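Local atomic coordinates of transcobalamin-1 (Homo sapiens, PDB entry 4KKI), a protein that binds vitamin B12 (cobalamin) with femtomolar affinity and protects it from the acid of the stomach. Residues Q127-N132 against G138-N143; N168-T171 against N176-F179; K37-T42 against T274-G279; N41-S46 against L59-V64. All blocks are in the same frame, centred on the assembly; numbering follows the deposited sequence.

Interaction 1. Residues Q127-N132 against G138-N143; sequences QAEIEN and GTPLTN
Glu-129, on helix 118-135, turns its carboxylate to the loop that follows and grips two residues of it. OE1 takes the backbone N-H of Thr-142 on its syn lone pair (N to OE1 3.1 Å, angle 159°), and the N of Leu-141 makes a weak, bent bond to the same OE1 at 2.8 Å. The neighbouring OE2 meets Thr-142 OG1 at 2.9 Å, on its syn side but 33° out of the carboxylate plane, and also pairs with Ser-92 OG. A glutamate suits the place: its chain, bent at chi2 (-86°), brings both oxygens to the turn, and these bonds fix the rotation of the carboxylate. Farther along the helix Asn-132 sends ND2 to Thr-139 O; the modelled separation of 2.4 Å is too short to be trusted, though an amide donor is apt for a carbonyl there.

Between the two polar grips the contacts are van der Waals. Leu-141 lies obliquely across Asn-132, its CD2 3.3 Å from Asn-132 OD1 and its CG 3.8 Å from Asn-132 CB, while CD1 makes an apolar contact with Ala-128 CB at 3.9 Å, where a small residue leaves room for it. Pro-140 CB sits against Glu-129 OE1.

Beyond these bonds Thr-142 O accepts from N52 of cyanocobalamin, and Asn-143, the N-cap of helix 144-156, donates ND2 to the ligand's O51. A buried helix glutamate thus fastens a cobalamin-binding loop between two helices of the alpha6-alpha6 barrel.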
loop_
_atom_site.group_PDB
_atom_site.type_symbol
_atom_site.label_atom_id
_atom_site.label_comp_id
_atom_site.label_asym_id
_atom_site.label_seq_id
_atom_site.Cartn_x
_atom_site.Cartn_y
_atom_site.Cartn_z
ATOM N N GLN A 127 -2.497 11.924 15.728
ATOM C CA GLN A 127 -3.350 13.006 16.201
ATOM C C GLN A 127 -3.262 14.214 15.271
ATOM O O GLN A 127 -4.221 14.972 15.132
ATOM C CB GLN A 127 -2.983 13.402 17.632
ATOM C CG GLN A 127 -4.006 14.302 18.307
ATOM C CD GLN A 127 -5.360 13.633 18.469
ATOM O OE1 GLN A 127 -5.453 12.410 18.594
ATOM N NE2 GLN A 127 -6.419 14.434 18.463
ATOM N N ALA A 128 -2.108 14.389 14.634
ATOM C CA ALA A 128 -1.932 15.469 13.672
ATOM C C ALA A 128 -2.797 15.224 12.439
ATOM O O ALA A 128 -3.333 16.163 11.851
ATOM C CB ALA A 128 -0.468 15.613 13.283
ATOM N N GLU A 129 -2.929 13.956 12.057
ATOM C CA GLU A 129 -3.811 13.570 10.962
ATOM C C GLU A 129 -5.245 13.956 11.299
ATOM O O GLU A 129 -5.964 14.509 10.466
ATOM C CB GLU A 129 -3.731 12.061 10.711
ATOM C CG GLU A 129 -2.358 11.551 10.300
ATOM C CD GLU A 129 -2.117 11.642 8.803
ATOM O OE1 GLU A 129 -2.994 12.170 8.086
ATOM O OE2 GLU A 129 -1.050 11.181 8.344
ATOM N N ILE A 130 -5.648 13.662 12.532
ATOM C CA ILE A 130 -6.993 13.965 13.009
ATOM C C ILE A 130 -7.254 15.467 13.018
ATOM O O ILE A 130 -8.296 15.932 12.551
ATOM C CB ILE A 130 -7.221 13.411 14.431
ATOM C CG1 ILE A 130 -7.013 11.896 14.458
ATOM C CG2 ILE A 130 -8.613 13.767 14.929
ATOM C CD1 ILE A 130 -7.992 11.129 13.597
ATOM N N GLU A 131 -6.300 16.225 13.546
ATOM C CA GLU A 131 -6.449 17.672 13.656
ATOM C C GLU A 131 -6.418 18.341 12.287
ATOM O O GLU A 131 -6.921 19.451 12.118
ATOM C CB GLU A 131 -5.373 18.255 14.574
ATOM C CG GLU A 131 -5.510 17.806 16.024
ATOM C CD GLU A 131 -4.307 18.170 16.871
ATOM O OE1 GLU A 131 -3.376 18.813 16.344
ATOM O OE2 GLU A 131 -4.293 17.808 18.067
ATOM N N ASN A 132 -5.833 17.661 11.308
ATOM C CA ASN A 132 -5.842 18.176 9.947
ATOM C C ASN A 132 -7.208 17.986 9.296
ATOM O O ASN A 132 -7.638 18.809 8.489
ATOM C CB ASN A 132 -4.750 17.523 9.101
ATOM C CG ASN A 132 -4.603 18.179 7.744
ATOM O OD1 ASN A 132 -3.901 19.178 7.599
ATOM N ND2 ASN A 132 -5.273 17.623 6.744
ATOM N N GLY A 138 -12.146 17.399 6.554
ATOM C CA GLY A 138 -12.122 15.951 6.638
ATOM C C GLY A 138 -10.967 15.283 5.915
ATOM O O GLY A 138 -10.878 14.059 5.889
ATOM N N THR A 139 -10.082 16.077 5.321
ATOM C CA THR A 139 -8.913 15.531 4.633
ATOM C C THR A 139 -7.725 15.419 5.586
ATOM O O THR A 139 -7.303 16.412 6.178
ATOM C CB THR A 139 -8.508 16.391 3.416
ATOM O OG1 THR A 139 -9.641 16.569 2.560
ATOM C CG2 THR A 139 -7.398 15.721 2.634
ATOM N N PRO A 140 -7.184 14.203 5.745
ATOM C CA PRO A 140 -6.012 14.007 6.603
ATOM C C PRO A 140 -4.754 14.576 5.959
ATOM O O PRO A 140 -4.808 15.058 4.827
ATOM C CB PRO A 140 -5.915 12.485 6.713
ATOM C CG PRO A 140 -6.543 11.984 5.462
ATOM C CD PRO A 140 -7.653 12.941 5.151
ATOM N N LEU A 141 -3.641 14.534 6.685
ATOM C CA LEU A 141 -2.363 14.980 6.148
ATOM C C LEU A 141 -1.947 14.080 4.996
ATOM O O LEU A 141 -1.392 14.544 4.000
ATOM C CB LEU A 141 -1.291 14.974 7.241
ATOM C CG LEU A 141 -1.369 16.105 8.267
ATOM C CD1 LEU A 141 -0.366 15.892 9.391
ATOM C CD2 LEU A 141 -1.135 17.445 7.585
ATOM N N THR A 142 -2.228 12.788 5.137
ATOM C CA THR A 142 -1.919 11.816 4.099
ATOM C C THR A 142 -3.190 11.195 3.515
ATOM O O THR A 142 -3.772 11.728 2.572
ATOM C CB THR A 142 -0.994 10.703 4.624
ATOM O OG1 THR A 142 -1.636 10.012 5.703
ATOM C CG2 THR A 142 0.319 11.295 5.118
ATOM N N ASN A 143 -3.617 10.072 4.082
ATOM C CA ASN A 143 -4.767 9.343 3.560
ATOM C C ASN A 143 -5.284 8.328 4.576
ATOM O O ASN A 143 -4.707 8.175 5.652
ATOM C CB ASN A 143 -4.386 8.637 2.260
ATOM C CG ASN A 143 -3.136 7.799 2.405
ATOM O OD1 ASN A 143 -3.152 6.757 3.057
ATOM N ND2 ASN A 143 -2.042 8.251 1.807
#

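Interaction 2. Residues N168-T171 against N176-F179; sequences NHFT and NYYF
Tyr-177 and Phe-170 meet at about a right angle where helix 163-169 of the alpha6-alpha6 barrel has just ended, and the chain turns back through a short 3-10 segment toward the small hairpin of strands 178-179 and 182-183. The tyrosine points at the other segment and presents its hydroxyl end, not a face. Its OH lies 3.4 Å from Phe-170 CD2, approaching the phenylalanine ring obliquely. Thr-171 O lies 3.1 Å from Tyr-177 CE2, near the plane of the tyrosine ring, and Phe-170 O is at the hydroxyl end of the same edge. Tyr-177 holds CG anti to its carbonyl carbon (chi1 -79°), which sends the ring across to the end of the helix.

A tyrosine suits the place because the ring spans backbones whose nearest CA atoms, those of Phe-170 and Tyr-177, are 8.9 Å apart, and still brings a donor. A phenylalanine in its place would probably leave Phe-170 O without this hydroxyl donor and the turn after the helix less firmly tied. An apolar ring suits Phe-170, which packs on Leu-147 and Val-151 of helix 144-156 and Leu-195 of helix 185-203. Tyr-177 also makes an edge-to-face contact with Tyr-144, a cobalamin-binding residue. The one hydrogen bond of the contact runs from Tyr-177 OH to Phe-170 O, 2.8 Å long, with the donor 39° out of the carbonyl plane.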
loop_
_atom_site.group_PDB
_atom_site.type_symbol
_atom_site.label_atom_id
_atom_site.label_comp_id
_atom_site.label_asym_id
_atom_site.label_seq_id
_atom_site.Cartn_x
_atom_site.Cartn_y
_atom_site.Cartn_z
ATOM N N ASN A 168 -15.596 7.464 14.947
ATOM C CA ASN A 168 -15.980 8.729 14.336
ATOM C C ASN A 168 -15.506 8.872 12.888
ATOM O O ASN A 168 -16.241 9.372 12.039
ATOM C CB ASN A 168 -15.462 9.900 15.178
ATOM C CG ASN A 168 -16.336 11.134 15.064
ATOM O OD1 ASN A 168 -16.844 11.640 16.064
ATOM N ND2 ASN A 168 -16.514 11.626 13.843
ATOM N N HIS A 169 -14.287 8.422 12.606
ATOM C CA HIS A 169 -13.666 8.696 11.311
ATOM C C HIS A 169 -13.677 7.538 10.310
ATOM O O HIS A 169 -13.598 7.763 9.102
ATOM C CB HIS A 169 -12.232 9.201 11.502
ATOM C CG HIS A 169 -12.147 10.515 12.213
ATOM N ND1 HIS A 169 -12.490 11.708 11.616
ATOM C CD2 HIS A 169 -11.758 10.824 13.474
ATOM C CE1 HIS A 169 -12.316 12.696 12.476
ATOM N NE2 HIS A 169 -11.871 12.185 13.610
ATOM N N PHE A 170 -13.776 6.307 10.800
ATOM C CA PHE A 170 -13.637 5.141 9.927
ATOM C C PHE A 170 -14.946 4.629 9.324
ATOM O O PHE A 170 -14.993 3.518 8.796
ATOM C CB PHE A 170 -12.899 4.009 10.648
ATOM C CG PHE A 170 -11.405 4.174 10.662
ATOM C CD1 PHE A 170 -10.800 5.054 11.546
ATOM C CD2 PHE A 170 -10.606 3.450 9.790
ATOM C CE1 PHE A 170 -9.424 5.210 11.560
ATOM C CE2 PHE A 170 -9.231 3.602 9.800
ATOM C CZ PHE A 170 -8.639 4.484 10.686
ATOM N N THR A 171 -15.997 5.440 9.401
ATOM C CA THR A 171 -17.280 5.106 8.788
ATOM C C THR A 171 -17.114 4.804 7.301
ATOM O O THR A 171 -16.530 5.598 6.566
ATOM C CB THR A 171 -18.282 6.261 8.935
ATOM O OG1 THR A 171 -18.064 6.932 10.182
ATOM C CG2 THR A 171 -19.712 5.741 8.875
ATOM N N ASN A 176 -12.943 9.441 2.155
ATOM C CA ASN A 176 -11.538 9.062 2.048
ATOM C C ASN A 176 -11.310 7.603 1.671
ATOM O O ASN A 176 -10.174 7.183 1.454
ATOM C CB ASN A 176 -10.790 9.395 3.338
ATOM C CG ASN A 176 -10.653 10.885 3.558
ATOM O OD1 ASN A 176 -9.808 11.537 2.947
ATOM N ND2 ASN A 176 -11.486 11.435 4.437
ATOM N N TYR A 177 -12.392 6.836 1.598
ATOM C CA TYR A 177 -12.314 5.453 1.150
ATOM C C TYR A 177 -12.373 5.387 -0.370
ATOM O O TYR A 177 -12.186 4.324 -0.961
ATOM C CB TYR A 177 -13.460 4.631 1.740
ATOM C CG TYR A 177 -13.259 4.203 3.177
ATOM C CD1 TYR A 177 -12.334 3.221 3.507
ATOM C CD2 TYR A 177 -14.013 4.763 4.200
ATOM C CE1 TYR A 177 -12.156 2.817 4.820
ATOM C CE2 TYR A 177 -13.842 4.367 5.513
ATOM C CZ TYR A 177 -12.914 3.394 5.817
ATOM O OH TYR A 177 -12.747 3.001 7.126
ATOM N N TYR A 178 -12.633 6.530 -0.997
ATOM C CA TYR A 178 -12.855 6.581 -2.438
ATOM C C TYR A 178 -11.921 7.561 -3.141
ATOM O O TYR A 178 -11.693 8.673 -2.666
ATOM C CB TYR A 178 -14.312 6.952 -2.736
ATOM C CG TYR A 178 -15.321 6.076 -2.028
ATOM C CD1 TYR A 178 -15.766 6.391 -0.750
ATOM C CD2 TYR A 178 -15.827 4.935 -2.635
ATOM C CE1 TYR A 178 -16.685 5.592 -0.096
ATOM C CE2 TYR A 178 -16.748 4.129 -1.988
ATOM C CZ TYR A 178 -17.171 4.464 -0.720
ATOM O OH TYR A 178 -18.086 3.670 -0.068
ATOM N N PHE A 179 -11.376 7.133 -4.275
ATOM C CA PHE A 179 -10.613 8.020 -5.141
ATOM C C PHE A 179 -11.437 8.273 -6.393
ATOM O O PHE A 179 -11.358 7.519 -7.361
ATOM C CB PHE A 179 -9.265 7.401 -5.501
ATOM C CG PHE A 179 -8.341 7.241 -4.330
ATOM C CD1 PHE A 179 -8.344 8.165 -3.299
ATOM C CD2 PHE A 179 -7.475 6.163 -4.255
ATOM C CE1 PHE A 179 -7.497 8.022 -2.216
ATOM C CE2 PHE A 179 -6.626 6.012 -3.175
ATOM C CZ PHE A 179 -6.637 6.943 -2.155
#

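Interaction 3. Residues K37-T42 against T274-G279; sequences KPLLNT and TEISQG
Pro-38 O is gripped by two donors of Thr-42, one turn on: the backbone N at 2.9 Å and the hydroxyl OG1 at 3.0 Å, which reach it from opposite faces of its plane. Threonine suits this place, since its hydroxyl can bond back to a carbonyl of its own helix one turn earlier. The ring of Pro-38, near the start of the helix where its missing N-H costs little, is directed at helix 265-277, and its CB touches Ile-276 CG2 at 3.7 Å.

Ile-276 uses both of its branches. CG2, anti to the backbone N, meets the proline, while CD1, at the end of an extended chain (chi2 177°), lies 3.7 Å from Leu-39 CD1. The leucine and isoleucine cross at about a right angle, a fit of branched chains without polar help. Replacing Leu-39 with an alanine would probably open a gap beside Ile-276 CD1 and leave that methyl free to shift. Past Ser-277 the helix closes in a Schellman motif at Gly-279, whose positive phi favours glycine.

Leu-39 lies on Ala-287, Val-290 and Leu-294 of helix 284-294, and Phe-281 of the connecting loop packs on both Leu-39 and Ile-276, so helices 37-45, 265-277 and 284-294 share one apolar seam.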
loop_
_atom_site.group_PDB
_atom_site.type_symbol
_atom_site.label_atom_id
_atom_site.label_comp_id
_atom_site.label_asym_id
_atom_site.label_seq_id
_atom_site.Cartn_x
_atom_site.Cartn_y
_atom_site.Cartn_z
ATOM N N LYS A 37 9.407 -17.538 -5.574
ATOM C CA LYS A 37 10.795 -17.117 -5.795
ATOM C C LYS A 37 10.965 -15.740 -6.460
ATOM O O LYS A 37 11.819 -14.963 -6.028
ATOM C CB LYS A 37 11.579 -18.186 -6.571
ATOM C CG LYS A 37 12.882 -18.627 -5.908
ATOM C CD LYS A 37 13.835 -17.458 -5.696
ATOM C CE LYS A 37 15.186 -17.911 -5.152
ATOM N NZ LYS A 37 15.958 -18.720 -6.139
ATOM N N PRO A 38 10.178 -15.436 -7.515
ATOM C CA PRO A 38 10.334 -14.104 -8.118
ATOM C C PRO A 38 10.107 -12.976 -7.121
ATOM O O PRO A 38 10.780 -11.946 -7.201
ATOM C CB PRO A 38 9.247 -14.087 -9.195
ATOM C CG PRO A 38 9.117 -15.511 -9.592
ATOM C CD PRO A 38 9.259 -16.276 -8.307
ATOM N N LEU A 39 9.181 -13.174 -6.188
ATOM C CA LEU A 39 8.932 -12.187 -5.147
ATOM C C LEU A 39 10.177 -12.036 -4.288
ATOM O O LEU A 39 10.601 -10.921 -3.981
ATOM C CB LEU A 39 7.752 -12.604 -4.269
ATOM C CG LEU A 39 6.400 -12.824 -4.947
ATOM C CD1 LEU A 39 5.335 -13.120 -3.902
ATOM C CD2 LEU A 39 6.014 -11.620 -5.784
ATOM N N LEU A 40 10.755 -13.171 -3.909
ATOM C CA LEU A 40 11.956 -13.191 -3.085
ATOM C C LEU A 40 13.102 -12.501 -3.814
ATOM O O LEU A 40 13.770 -11.634 -3.254
ATOM C CB LEU A 40 12.336 -14.633 -2.720
ATOM C CG LEU A 40 11.266 -15.464 -1.999
ATOM C CD1 LEU A 40 11.721 -16.904 -1.784
ATOM C CD2 LEU A 40 10.883 -14.821 -0.674
ATOM N N ASN A 41 13.312 -12.877 -5.073
ATOM C CA ASN A 41 14.356 -12.272 -5.891
ATOM C C ASN A 41 14.214 -10.760 -5.997
ATOM O O ASN A 41 15.168 -10.030 -5.747
ATOM C CB ASN A 41 14.390 -12.899 -7.287
ATOM C CG ASN A 41 14.810 -14.354 -7.257
ATOM O OD1 ASN A 41 15.535 -14.783 -6.360
ATOM N ND2 ASN A 41 14.357 -15.122 -8.241
ATOM N N THR A 42 13.016 -10.304 -6.349
ATOM C CA THR A 42 12.713 -8.878 -6.449
ATOM C C THR A 42 13.097 -8.101 -5.185
ATOM O O THR A 42 13.744 -7.057 -5.261
ATOM C CB THR A 42 11.216 -8.651 -6.755
ATOM O OG1 THR A 42 10.925 -9.093 -8.087
ATOM C CG2 THR A 42 10.854 -7.183 -6.627
ATOM N N THR A 274 -0.146 -16.800 -11.061
ATOM C CA THR A 274 0.047 -16.647 -12.496
ATOM C C THR A 274 0.677 -15.295 -12.802
ATOM O O THR A 274 1.581 -15.196 -13.632
ATOM C CB THR A 274 -1.281 -16.766 -13.255
ATOM O OG1 THR A 274 -1.857 -18.053 -13.009
ATOM C CG2 THR A 274 -1.058 -16.591 -14.748
ATOM N N GLU A 275 0.195 -14.259 -12.121
ATOM C CA GLU A 275 0.727 -12.911 -12.292
ATOM C C GLU A 275 2.206 -12.845 -11.923
ATOM O O GLU A 275 2.996 -12.210 -12.620
ATOM C CB GLU A 275 -0.061 -11.910 -11.442
ATOM C CG GLU A 275 -1.536 -11.799 -11.795
ATOM C CD GLU A 275 -1.788 -10.969 -13.039
ATOM O OE1 GLU A 275 -1.373 -11.391 -14.139
ATOM O OE2 GLU A 275 -2.404 -9.891 -12.912
ATOM N N ILE A 276 2.570 -13.500 -10.823
ATOM C CA ILE A 276 3.955 -13.530 -10.360
ATOM C C ILE A 276 4.886 -14.115 -11.418
ATOM O O ILE A 276 5.947 -13.556 -11.702
ATOM C CB ILE A 276 4.102 -14.350 -9.063
ATOM C CG1 ILE A 276 3.270 -13.729 -7.941
ATOM C CG2 ILE A 276 5.565 -14.441 -8.648
ATOM C CD1 ILE A 276 3.298 -14.523 -6.654
ATOM N N SER A 277 4.476 -15.234 -12.003
ATOM C CA SER A 277 5.285 -15.911 -13.009
ATOM C C SER A 277 5.448 -15.046 -14.254
ATOM O O SER A 277 6.424 -15.178 -14.991
ATOM C CB SER A 277 4.664 -17.259 -13.379
ATOM O OG SER A 277 3.376 -17.084 -13.941
ATOM N N GLN A 278 4.488 -14.156 -14.480
ATOM C CA GLN A 278 4.540 -13.254 -15.625
ATOM C C GLN A 278 5.309 -11.974 -15.307
ATOM O O GLN A 278 5.438 -11.094 -16.155
ATOM C CB GLN A 278 3.128 -12.926 -16.107
ATOM C CG GLN A 278 2.377 -14.132 -16.637
ATOM C CD GLN A 278 0.914 -13.842 -16.889
ATOM O OE1 GLN A 278 0.379 -12.838 -16.418
ATOM N NE2 GLN A 278 0.256 -14.722 -17.635
ATOM N N GLY A 279 5.821 -11.882 -14.083
ATOM C CA GLY A 279 6.636 -10.749 -13.678
ATOM C C GLY A 279 5.837 -9.512 -13.309
ATOM O O GLY A 279 6.341 -8.395 -13.398
#

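Interaction 4. Residues N41-S46 against L59-V64; sequences NTMIQS and LSLKLV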
loop_
_atom_site.group_PDB
_atom_site.type_symbol
_atom_site.label_atom_id
_atom_site.label_comp_id
_atom_site.label_asym_id
_atom_site.label_seq_id
_atom_site.Cartn_x
_atom_site.Cartn_y
_atom_site.Cartn_z
ATOM N N ASN A 41 13.312 -12.877 -5.073
ATOM C CA ASN A 41 14.356 -12.272 -5.891
ATOM C C ASN A 41 14.214 -10.760 -5.997
ATOM O O ASN A 41 15.168 -10.030 -5.747
ATOM C CB ASN A 41 14.390 -12.899 -7.287
ATOM C CG ASN A 41 14.810 -14.354 -7.257
ATOM O OD1 ASN A 41 15.535 -14.783 -6.360
ATOM N ND2 ASN A 41 14.357 -15.122 -8.241
ATOM N N THR A 42 13.016 -10.304 -6.349
ATOM C CA THR A 42 12.713 -8.878 -6.449
ATOM C C THR A 42 13.097 -8.101 -5.185
ATOM O O THR A 42 13.744 -7.057 -5.261
ATOM C CB THR A 42 11.216 -8.651 -6.755
ATOM O OG1 THR A 42 10.925 -9.093 -8.087
ATOM C CG2 THR A 42 10.854 -7.183 -6.627
ATOM N N MET A 43 12.709 -8.622 -4.026
ATOM C CA MET A 43 12.999 -7.955 -2.759
ATOM C C MET A 43 14.495 -7.931 -2.451
ATOM O O MET A 43 14.989 -6.992 -1.826
ATOM C CB MET A 43 12.205 -8.603 -1.621
ATOM C CG MET A 43 10.701 -8.614 -1.882
ATOM S SD MET A 43 9.726 -9.631 -0.754
ATOM C CE MET A 43 9.473 -8.492 0.595
ATOM N N ILE A 44 15.216 -8.951 -2.904
ATOM C CA ILE A 44 16.666 -8.987 -2.725
ATOM C C ILE A 44 17.365 -7.920 -3.573
ATOM O O ILE A 44 18.314 -7.283 -3.113
ATOM C CB ILE A 44 17.257 -10.381 -3.039
ATOM C CG1 ILE A 44 16.642 -11.445 -2.133
ATOM C CG2 ILE A 44 18.765 -10.380 -2.855
ATOM C CD1 ILE A 44 16.879 -11.205 -0.665
ATOM N N GLN A 45 16.892 -7.718 -4.802
ATOM C CA GLN A 45 17.510 -6.739 -5.698
ATOM C C GLN A 45 17.316 -5.315 -5.191
ATOM O O GLN A 45 18.061 -4.410 -5.567
ATOM C CB GLN A 45 16.957 -6.835 -7.126
ATOM C CG GLN A 45 16.611 -8.231 -7.625
ATOM C CD GLN A 45 17.818 -9.110 -7.904
ATOM O OE1 GLN A 45 18.947 -8.790 -7.529
ATOM N NE2 GLN A 45 17.581 -10.232 -8.574
ATOM N N SER A 46 16.311 -5.122 -4.340
ATOM C CA SER A 46 16.006 -3.798 -3.806
ATOM C C SER A 46 17.122 -3.271 -2.902
ATOM O O SER A 46 17.144 -2.088 -2.562
ATOM C CB SER A 46 14.661 -3.796 -3.071
ATOM O OG SER A 46 14.712 -4.574 -1.890
ATOM N N LEU A 59 9.428 -6.084 6.757
ATOM C CA LEU A 59 8.156 -6.395 7.407
ATOM C C LEU A 59 7.486 -7.593 6.742
ATOM O O LEU A 59 7.037 -8.519 7.413
ATOM C CB LEU A 59 7.215 -5.189 7.360
ATOM C CG LEU A 59 5.749 -5.435 7.739
ATOM C CD1 LEU A 59 5.626 -6.043 9.128
ATOM C CD2 LEU A 59 4.945 -4.145 7.653
ATOM N N SER A 60 7.431 -7.558 5.415
ATOM C CA SER A 60 6.820 -8.619 4.629
ATOM C C SER A 60 7.498 -9.964 4.876
ATOM O O SER A 60 6.833 -10.980 5.084
ATOM C CB SER A 60 6.895 -8.260 3.142
ATOM O OG SER A 60 6.461 -9.332 2.328
ATOM N N LEU A 61 8.826 -9.959 4.858
ATOM C CA LEU A 61 9.611 -11.176 5.033
ATOM C C LEU A 61 9.502 -11.761 6.439
ATOM O O LEU A 61 9.303 -12.967 6.603
ATOM C CB LEU A 61 11.077 -10.908 4.684
ATOM C CG LEU A 61 11.319 -10.613 3.202
ATOM C CD1 LEU A 61 12.718 -10.070 2.970
ATOM C CD2 LEU A 61 11.084 -11.867 2.375
ATOM N N LYS A 62 9.634 -10.909 7.450
ATOM C CA LYS A 62 9.579 -11.365 8.837
ATOM C C LYS A 62 8.204 -11.944 9.160
ATOM O O LYS A 62 8.076 -12.862 9.972
ATOM C CB LYS A 62 9.934 -10.225 9.799
ATOM C CG LYS A 62 11.357 -9.703 9.631
ATOM C CD LYS A 62 12.131 -9.721 10.939
ATOM C CE LYS A 62 11.554 -8.743 11.948
ATOM N NZ LYS A 62 12.330 -8.757 13.220
ATOM N N LEU A 63 7.185 -11.413 8.495
ATOM C CA LEU A 63 5.812 -11.850 8.698
ATOM C C LEU A 63 5.593 -13.298 8.255
ATOM O O LEU A 63 4.741 -14.000 8.801
ATOM C CB LEU A 63 4.863 -10.917 7.949
ATOM C CG LEU A 63 3.430 -10.842 8.464
ATOM C CD1 LEU A 63 3.413 -10.598 9.965
ATOM C CD2 LEU A 63 2.705 -9.734 7.732
ATOM N N VAL A 64 6.364 -13.741 7.268
ATOM C CA VAL A 64 6.273 -15.120 6.795
ATOM C C VAL A 64 7.452 -15.965 7.287
ATOM O O VAL A 64 7.747 -17.025 6.734
ATOM C CB VAL A 64 6.156 -15.190 5.256
ATOM C CG1 VAL A 64 4.930 -14.418 4.791
ATOM C CG2 VAL A 64 7.406 -14.641 4.593
#
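Helices 37-45 and 55-63 keep their backbones well apart here, the nearest CA atoms, those of Met-43 and Leu-61, being 9.1 Å from each other, so side chains alone must fill the distance. Met-43 does most of it. Its CG lies anti to the carbonyl carbon and the chain runs extended through chi2 before bending at chi3 (85°), which puts the methyl CE, and not the sulfur, at the forefront. Leu-61 comes to meet it tip to tip: CE is 3.8 Å from Leu-61 CG, while SD stands 4.1 Å from Leu-61 CD2. A long, flexible, unbranched chain is apt for such a reach, and a leucine offers it a compact branched end.

The same methyl also touches Ser-60, being 3.6 Å from both its CB and its OG. The hydroxyl is anti to the backbone N (chi1 173°), and its polar need is met by Ala-288 O of helix 284-294, to which it hydrogen-bonds. The small serine suits a place crowded by that helix, where it packs also on Leu-291 and Pro-292. Met-43 in turn rests on Ala-288, and Leu-61 on Leu-71 of helix 69-85.

All three touching residues are buried, and across the two segments they offer each other only van der Waals contact. At this point the helices are probably held by dispersion and burial of apolar surface, with the hydroxyl of Ser-60 paid for by a carbonyl of helix 284-294.

In the fold
The four contacts fall into two pairs on opposite sides of the chain's centre, all within the helical N-terminal domain. Interactions 1 and 2 have centres about 12 Å apart and are joined by Asn-176 ND2, 3.1 Å from Gly-138 O. Interactions 3 and 4, also about 12 Å apart, share helix 37-45, and Leu-40 CD2 stands 4.3 Å from Leu-61 CD2. Centres of interactions 1 and 3 are about 36 Å apart. Cyanocobalamin is bonded directly by the 138-143 loop and touched by Phe-179 of interaction 2, whereas the side chains of Leu-39 and Ser-60 stay about 11 and 12 Å away, consistent with barrel packing that does not itself touch the ligand.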